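Mucin-like protocadherin (Homo sapiens, PDB 6OAE) probably acts, through its calcium-binding cadherin repeats, as an adhesion molecule that joins neighbouring microvilli of epithelial cells in heterophilic complexes with CDHR2. Local coordinates at residues 100-105 against 177-182. Residues are numbered along the deposited sequence; the frame is centred on the assembly and turned at random.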
loop_
_atom_site.group_PDB
_atom_site.type_symbol
_atom_site.label_atom_id
_atom_site.label_comp_id
_atom_site.label_asym_id
_atom_site.label_seq_id
_atom_site.Cartn_x
_atom_site.Cartn_y
_atom_site.Cartn_z
ATOM N N PHE A 100 -9.340 -9.565 0.692
ATOM C CA PHE A 100 -9.300 -10.955 1.190
ATOM C C PHE A 100 -9.165 -11.858 -0.024
ATOM O O PHE A 100 -9.732 -11.536 -1.066
ATOM C CB PHE A 100 -10.571 -11.321 1.934
ATOM C CG PHE A 100 -10.741 -10.672 3.281
ATOM C CD1 PHE A 100 -9.915 -11.028 4.340
ATOM C CD2 PHE A 100 -11.751 -9.740 3.493
ATOM C CE1 PHE A 100 -10.091 -10.456 5.591
ATOM C CE2 PHE A 100 -11.923 -9.166 4.747
ATOM C CZ PHE A 100 -11.101 -9.530 5.787
ATOM N N PRO A 101 -8.402 -12.970 0.055
ATOM C CA PRO A 101 -8.401 -13.976 -1.024
ATOM C C PRO A 101 -9.624 -14.925 -1.061
ATOM O O PRO A 101 -9.585 -15.901 -1.804
ATOM C CB PRO A 101 -7.085 -14.707 -0.733
ATOM C CG PRO A 101 -6.967 -14.676 0.781
ATOM C CD PRO A 101 -7.445 -13.281 1.134
ATOM N N PHE A 102 -10.691 -14.634 -0.302
ATOM C CA PHE A 102 -11.975 -15.381 -0.282
ATOM C C PHE A 102 -13.127 -14.414 -0.031
ATOM O O PHE A 102 -12.874 -13.298 0.536
ATOM C CB PHE A 102 -11.944 -16.459 0.815
ATOM C CG PHE A 102 -11.725 -15.904 2.201
ATOM C CD1 PHE A 102 -10.446 -15.598 2.648
ATOM C CD2 PHE A 102 -12.795 -15.666 3.045
ATOM C CE1 PHE A 102 -10.242 -15.063 3.915
ATOM C CE2 PHE A 102 -12.585 -15.142 4.315
ATOM C CZ PHE A 102 -11.314 -14.848 4.742
ATOM N N LYS A 103 -14.348 -14.822 -0.395
ATOM C CA LYS A 103 -15.599 -14.052 -0.161
ATOM C C LYS A 103 -16.343 -14.648 1.039
ATOM O O LYS A 103 -16.649 -13.917 1.988
ATOM C CB LYS A 103 -16.505 -14.087 -1.390
ATOM C CG LYS A 103 -15.914 -13.501 -2.664
ATOM C CD LYS A 103 -16.734 -13.868 -3.912
ATOM C CE LYS A 103 -16.055 -13.462 -5.199
ATOM N NZ LYS A 103 -15.952 -11.991 -5.293
ATOM N N THR A 104 -16.662 -15.933 0.959
ATOM C CA THR A 104 -17.306 -16.726 2.036
ATOM C C THR A 104 -16.564 -18.055 2.118
ATOM O O THR A 104 -16.300 -18.651 1.046
ATOM C CB THR A 104 -18.798 -16.990 1.814
ATOM O OG1 THR A 104 -19.539 -15.774 1.665
ATOM C CG2 THR A 104 -19.391 -17.782 2.962
ATOM N N LYS A 105 -16.269 -18.495 3.335
ATOM C CA LYS A 105 -15.357 -19.625 3.627
ATOM C C LYS A 105 -15.891 -20.397 4.841
ATOM O O LYS A 105 -16.332 -19.719 5.798
ATOM C CB LYS A 105 -13.980 -19.026 3.918
ATOM C CG LYS A 105 -12.845 -20.003 4.127
ATOM C CD LYS A 105 -11.726 -19.459 5.008
ATOM C CE LYS A 105 -10.823 -18.463 4.321
ATOM N NZ LYS A 105 -9.501 -19.032 3.953
ATOM N N PHE A 177 -19.906 -15.397 10.889
ATOM C CA PHE A 177 -19.313 -14.079 11.182
ATOM C C PHE A 177 -19.077 -13.305 9.897
ATOM O O PHE A 177 -18.797 -13.926 8.864
ATOM C CB PHE A 177 -17.955 -14.231 11.853
ATOM C CG PHE A 177 -17.999 -14.873 13.208
ATOM C CD1 PHE A 177 -18.327 -14.130 14.323
ATOM C CD2 PHE A 177 -17.691 -16.210 13.362
ATOM C CE1 PHE A 177 -18.349 -14.718 15.583
ATOM C CE2 PHE A 177 -17.731 -16.802 14.618
ATOM C CZ PHE A 177 -18.060 -16.051 15.729
ATOM N N TRP A 178 -19.207 -11.993 10.001
ATOM C CA TRP A 178 -18.623 -11.023 9.050
ATOM C C TRP A 178 -17.210 -10.736 9.552
ATOM O O TRP A 178 -17.056 -10.417 10.762
ATOM C CB TRP A 178 -19.423 -9.730 8.964
ATOM C CG TRP A 178 -20.654 -9.812 8.124
ATOM C CD1 TRP A 178 -20.715 -10.006 6.774
ATOM C CD2 TRP A 178 -22.011 -9.662 8.581
ATOM N NE1 TRP A 178 -22.022 -10.005 6.359
ATOM C CE2 TRP A 178 -22.841 -9.793 7.445
ATOM C CE3 TRP A 178 -22.605 -9.439 9.835
ATOM C CZ2 TRP A 178 -24.238 -9.709 7.532
ATOM C CZ3 TRP A 178 -23.982 -9.358 9.919
ATOM C CH2 TRP A 178 -24.788 -9.491 8.781
ATOM N N LEU A 179 -16.236 -10.879 8.679
ATOM C CA LEU A 179 -14.847 -10.455 8.924
ATOM C C LEU A 179 -14.621 -9.185 8.111
ATOM O O LEU A 179 -14.764 -9.253 6.882
ATOM C CB LEU A 179 -13.895 -11.573 8.508
ATOM C CG LEU A 179 -12.419 -11.295 8.779
ATOM C CD1 LEU A 179 -12.133 -11.087 10.258
ATOM C CD2 LEU A 179 -11.590 -12.420 8.228
ATOM N N LEU A 180 -14.317 -8.080 8.783
ATOM C CA LEU A 180 -14.032 -6.778 8.135
ATOM C C LEU A 180 -12.548 -6.507 8.242
ATOM O O LEU A 180 -11.950 -6.847 9.271
ATOM C CB LEU A 180 -14.786 -5.644 8.827
ATOM C CG LEU A 180 -16.269 -5.880 9.077
ATOM C CD1 LEU A 180 -16.880 -4.658 9.748
ATOM C CD2 LEU A 180 -16.991 -6.198 7.787
ATOM N N VAL A 181 -11.980 -5.871 7.230
ATOM C CA VAL A 181 -10.594 -5.371 7.345
ATOM C C VAL A 181 -10.612 -3.936 6.836
ATOM O O VAL A 181 -11.340 -3.680 5.857
ATOM C CB VAL A 181 -9.585 -6.261 6.595
ATOM C CG1 VAL A 181 -9.839 -6.302 5.085
ATOM C CG2 VAL A 181 -8.162 -5.841 6.902
ATOM N N ARG A 182 -9.867 -3.050 7.485
ATOM C CA ARG A 182 -9.653 -1.669 6.988
ATOM C C ARG A 182 -8.153 -1.400 7.048
ATOM O O ARG A 182 -7.446 -2.099 7.828
ATOM C CB ARG A 182 -10.505 -0.648 7.757
ATOM C CG ARG A 182 -10.181 -0.549 9.234
ATOM C CD ARG A 182 -10.834 0.604 9.989
ATOM N NE ARG A 182 -10.303 0.613 11.352
ATOM C CZ ARG A 182 -10.763 -0.109 12.383
ATOM N NH1 ARG A 182 -11.805 -0.920 12.261
ATOM N NH2 ARG A 182 -10.175 -0.006 13.560
#
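The closest CA atoms across the contact, those of Phe-100 and Val-181, are 8.4 Å apart, and no hydrogen bond joins 100-105 to 177-182; the two are bridged by side chains. This is the Greek-key beta-sandwich of the second cadherin repeat (EC2): the loop leaving the calcium-binding linker enters strand 104-110, which is separated from strand 174-182 by strand 194-204. Lys-103 and Lys-105 make backbone hydrogen bonds to Thr-198 on that middle strand, and Phe-177 makes one to Leu-199. The rings of Phe-100 and Phe-102 touch Ala-197 of the same strand, and Phe-100 reaches on to strand 174-182.

With CG anti to its carbonyl carbon (chi1 -72°), the Phe-100 ring sets its far end between Leu-179 and Val-181, whose side chains both start out toward the loop, while that of Leu-180 between them leaves the other way. Leu-179, its CG anti to the backbone N (chi1 -177°), carries CD2 to one side of the ring plane, 3.6 Å from Phe-100 CE1; the short, beta-branched Val-181 brings CG1 to the other. Phe-100 CE2 approaches Leu-179 O obliquely at 3.6 Å. Leu-180 C lies near the ring plane, at the edge, 4.2 Å from Phe-100 CZ. A long, flat, apolar group suits this span. Replacing Phe-100 with an alanine would probably open a gap between Leu-179 and Val-181 and leave CD2 and CG1 without the ring they pack on.

Phe-102 adds a lighter touch, its CZ meeting Leu-179 CD2 edge-on at 4.3 Å. Its ring is layered between neighbours in its own segment: Lys-105 CE lies over the centre of one face, and Phe-100 CB over the rim of the opposite face. The lysine's aliphatic chain can thus cover an aromatic surface while NZ hydrogen-bonds to Gln-124 O. At the end of the Phe-100 ring, CZ packs 3.5 Å from Val-181 CG1.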